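Local structure of Lmo0812 protein (Listeria monocytogenes serovar 1/2a, 4YF1) at residues T92-W95 with E96-K99. The protein is a putative pyrophosphohydrolase of the HD-domain family, probably able to remove the 3'-diphosphate from guanosine-3',5'-bis(diphosphate). Residues are numbered along the deposited sequence; the frame is centred on the assembly and turned at random.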
ATOM      1  N   THR A  92      18.139  11.503 -11.815  1.00 36.63           N
ATOM      2  CA  THR A  92      19.046  12.280 -12.664  1.00 37.40           C
ATOM      3  C   THR A  92      20.519  11.960 -12.396  1.00 34.61           C
ATOM      4  O   THR A  92      21.376  12.378 -13.148  1.00 35.70           O
ATOM      5  CB  THR A  92      18.829  13.814 -12.520  1.00 40.15           C
ATOM      6  OG1 THR A  92      19.166  14.257 -11.195  1.00 39.65           O
ATOM      7  CG2 THR A  92      17.385  14.197 -12.833  1.00 42.25           C
ATOM      8  N   LEU A  93      20.806  11.194 -11.342  1.00 31.78           N
ATOM      9  CA  LEU A  93      22.184  10.857 -10.964  1.00 29.51           C
ATOM     10  C   LEU A  93      22.588   9.499 -11.519  1.00 27.89           C
ATOM     11  O   LEU A  93      21.736   8.657 -11.786  1.00 26.68           O
ATOM     12  CB  LEU A  93      22.304  10.833  -9.454  1.00 28.61           C
ATOM     13  CG  LEU A  93      21.878  12.132  -8.754  1.00 29.49           C
ATOM     14  CD1 LEU A  93      21.930  12.015  -7.234  1.00 29.00           C
ATOM     15  CD2 LEU A  93      22.712  13.307  -9.236  1.00 30.97           C
ATOM     16  N   SER A  94      23.892   9.286 -11.673  1.00 27.15           N
ATOM     17  CA  SER A  94      24.396   8.005 -12.203  1.00 26.04           C
ATOM     18  C   SER A  94      24.069   6.859 -11.216  1.00 23.67           C
ATOM     19  O   SER A  94      23.797   7.102 -10.015  1.00 22.41           O
ATOM     20  CB  SER A  94      25.904   8.067 -12.419  1.00 27.12           C
ATOM     21  OG  SER A  94      26.603   8.041 -11.181  1.00 26.30           O
ATOM     22  N   TRP A  95      24.088   5.632 -11.714  1.00 22.32           N
ATOM     23  CA  TRP A  95      23.806   4.445 -10.906  1.00 20.84           C
ATOM     24  C   TRP A  95      24.750   4.375  -9.727  1.00 20.96           C
ATOM     25  O   TRP A  95      24.307   4.253  -8.570  1.00 20.02           O
ATOM     26  CB  TRP A  95      23.925   3.173 -11.760  1.00 20.78           C
ATOM     27  CG  TRP A  95      23.421   1.842 -11.120  1.00 19.41           C
ATOM     28  CD1 TRP A  95      22.192   1.243 -11.312  1.00 19.22           C
ATOM     29  CD2 TRP A  95      24.166   0.956 -10.292  1.00 18.87           C
ATOM     30  NE1 TRP A  95      22.155   0.031 -10.680  1.00 19.13           N
ATOM     31  CE2 TRP A  95      23.342  -0.157 -10.018  1.00 18.96           C
ATOM     32  CE3 TRP A  95      25.447   1.002  -9.729  1.00 18.83           C
ATOM     33  CZ2 TRP A  95      23.765  -1.218  -9.198  1.00 19.25           C
ATOM     34  CZ3 TRP A  95      25.877  -0.070  -8.928  1.00 19.07           C
ATOM     35  CH2 TRP A  95      25.055  -1.159  -8.685  1.00 19.28           C
ATOM     36  N   GLU A  96      26.044   4.538  -9.980  1.00 22.27           N
ATOM     37  CA  GLU A  96      27.028   4.505  -8.874  1.00 22.85           C
ATOM     38  C   GLU A  96      26.734   5.576  -7.772  1.00 22.13           C
ATOM     39  O   GLU A  96      26.887   5.302  -6.574  1.00 20.16           O
ATOM     40  CB  GLU A  96      28.417   4.699  -9.418  1.00 25.31           C
ATOM     41  CG  GLU A  96      28.960   3.477 -10.134  1.00 26.96           C
ATOM     42  CD  GLU A  96      30.211   3.812 -10.918  1.00 28.82           C
ATOM     43  OE1 GLU A  96      30.099   4.590 -11.886  1.00 29.27           O
ATOM     44  OE2 GLU A  96      31.292   3.329 -10.548  1.00 30.48           O
ATOM     45  N   GLU A  97      26.302   6.755  -8.193  1.00 22.95           N
ATOM     46  CA  GLU A  97      26.037   7.826  -7.239  1.00 24.33           C
ATOM     47  C   GLU A  97      24.750   7.517  -6.462  1.00 21.97           C
ATOM     48  O   GLU A  97      24.708   7.692  -5.248  1.00 22.43           O
ATOM     49  CB  GLU A  97      26.031   9.211  -7.921  1.00 27.55           C
ATOM     50  CG  GLU A  97      27.438   9.637  -8.366  1.00 32.07           C
ATOM     51  CD  GLU A  97      27.522  11.022  -9.008  1.00 37.69           C
ATOM     52  OE1 GLU A  97      26.553  11.822  -8.968  1.00 39.53           O
ATOM     53  OE2 GLU A  97      28.598  11.320  -9.585  1.00 45.42           O
ATOM     54  N   ARG A  98      23.710   7.066  -7.161  1.00 21.32           N
ATOM     55  CA  ARG A  98      22.423   6.722  -6.501  1.00 21.05           C
ATOM     56  C   ARG A  98      22.641   5.633  -5.469  1.00 19.86           C
ATOM     57  O   ARG A  98      22.133   5.661  -4.356  1.00 18.02           O
ATOM     58  CB  ARG A  98      21.403   6.257  -7.544  1.00 22.23           C
ATOM     59  CG  ARG A  98      20.915   7.364  -8.464  1.00 24.09           C
ATOM     60  CD  ARG A  98      19.851   6.929  -9.456  1.00 25.82           C
ATOM     61  NE  ARG A  98      20.396   6.318 -10.688  1.00 27.16           N
ATOM     62  CZ  ARG A  98      20.167   5.085 -11.143  1.00 28.93           C
ATOM     63  NH1 ARG A  98      20.727   4.708 -12.300  1.00 30.24           N
ATOM     64  NH2 ARG A  98      19.376   4.221 -10.515  1.00 29.69           N
ATOM     65  N   LYS A  99      23.442   4.654  -5.852  1.00 18.77           N
ATOM     66  CA  LYS A  99      23.732   3.543  -4.975  1.00 19.15           C
ATOM     67  C   LYS A  99      24.583   3.923  -3.789  1.00 19.36           C
ATOM     68  O   LYS A  99      24.305   3.478  -2.661  1.00 19.43           O
ATOM     69  CB  LYS A  99      24.339   2.375  -5.792  1.00 19.75           C
ATOM     70  CG  LYS A  99      23.272   1.467  -6.351  1.00 20.72           C
ATOM     71  CD  LYS A  99      21.993   2.087  -6.884  1.00 21.18           C
ATOM     72  CE  LYS A  99      20.933   1.028  -6.956  1.00 22.49           C
ATOM     73  NZ  LYS A  99      19.649   1.392  -7.610  1.00 23.36           N
TER
HETATM   74  O   HOH W   1      25.487  11.426 -11.461  1.00 38.03           O
HETATM   75  O   HOH W   2      29.258   7.569 -11.479  1.00 40.40           O
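R98 reaches back from the first turn of helix 95-108 to the loop before it, where its NE donates to the carbonyl oxygen L93 O at 2.9 Å. The acceptor lies almost in the guanidinium plane, but the donor stands well above the carbonyl plane. Arginine suits the place because its chain can turn back: the bend at chi3 (-84°) swings NE toward L93. The turn itself is closed by two backbone bonds, R98 N to S94 O and K99 N to W95 O, both 2.9 Å.

S94 is the N-cap. Its OG, held between the backbone N and the carbonyl carbon (chi1 73°), accepts from E97 N at 3.3 Å, occupying an amide that lies at the start of the helix; a short hydroxyl side chain can fold back this way. One water joins S94 OG to E96 OE1, and another accepts from S94 N and donates weakly to E97 OE1.

On another side of the turn, K99 lays its aliphatic chain over one face of the W95 indole. CG sits 3.8 Å from the centroid of the six-membered ring, a CH-pi contact, and the bend at chi2 carries NZ to an off-centre cation-pi position 4.6 Å from the centroid of the five-membered ring. R98 NH1 approaches the indole edge, the guanidinium plane nearly perpendicular to the ring (88°), while W95 also packs on L149 and Q150 of helix 147-160.

Glutamates at E96 and E97 place negative charge where the helix dipole is positive, which probably stabilises this N-terminus, and E89 holds both basic side chains against the capped turn through salt bridges from its OE1 to R98 NH2 and from its OE2 to K99 NZ.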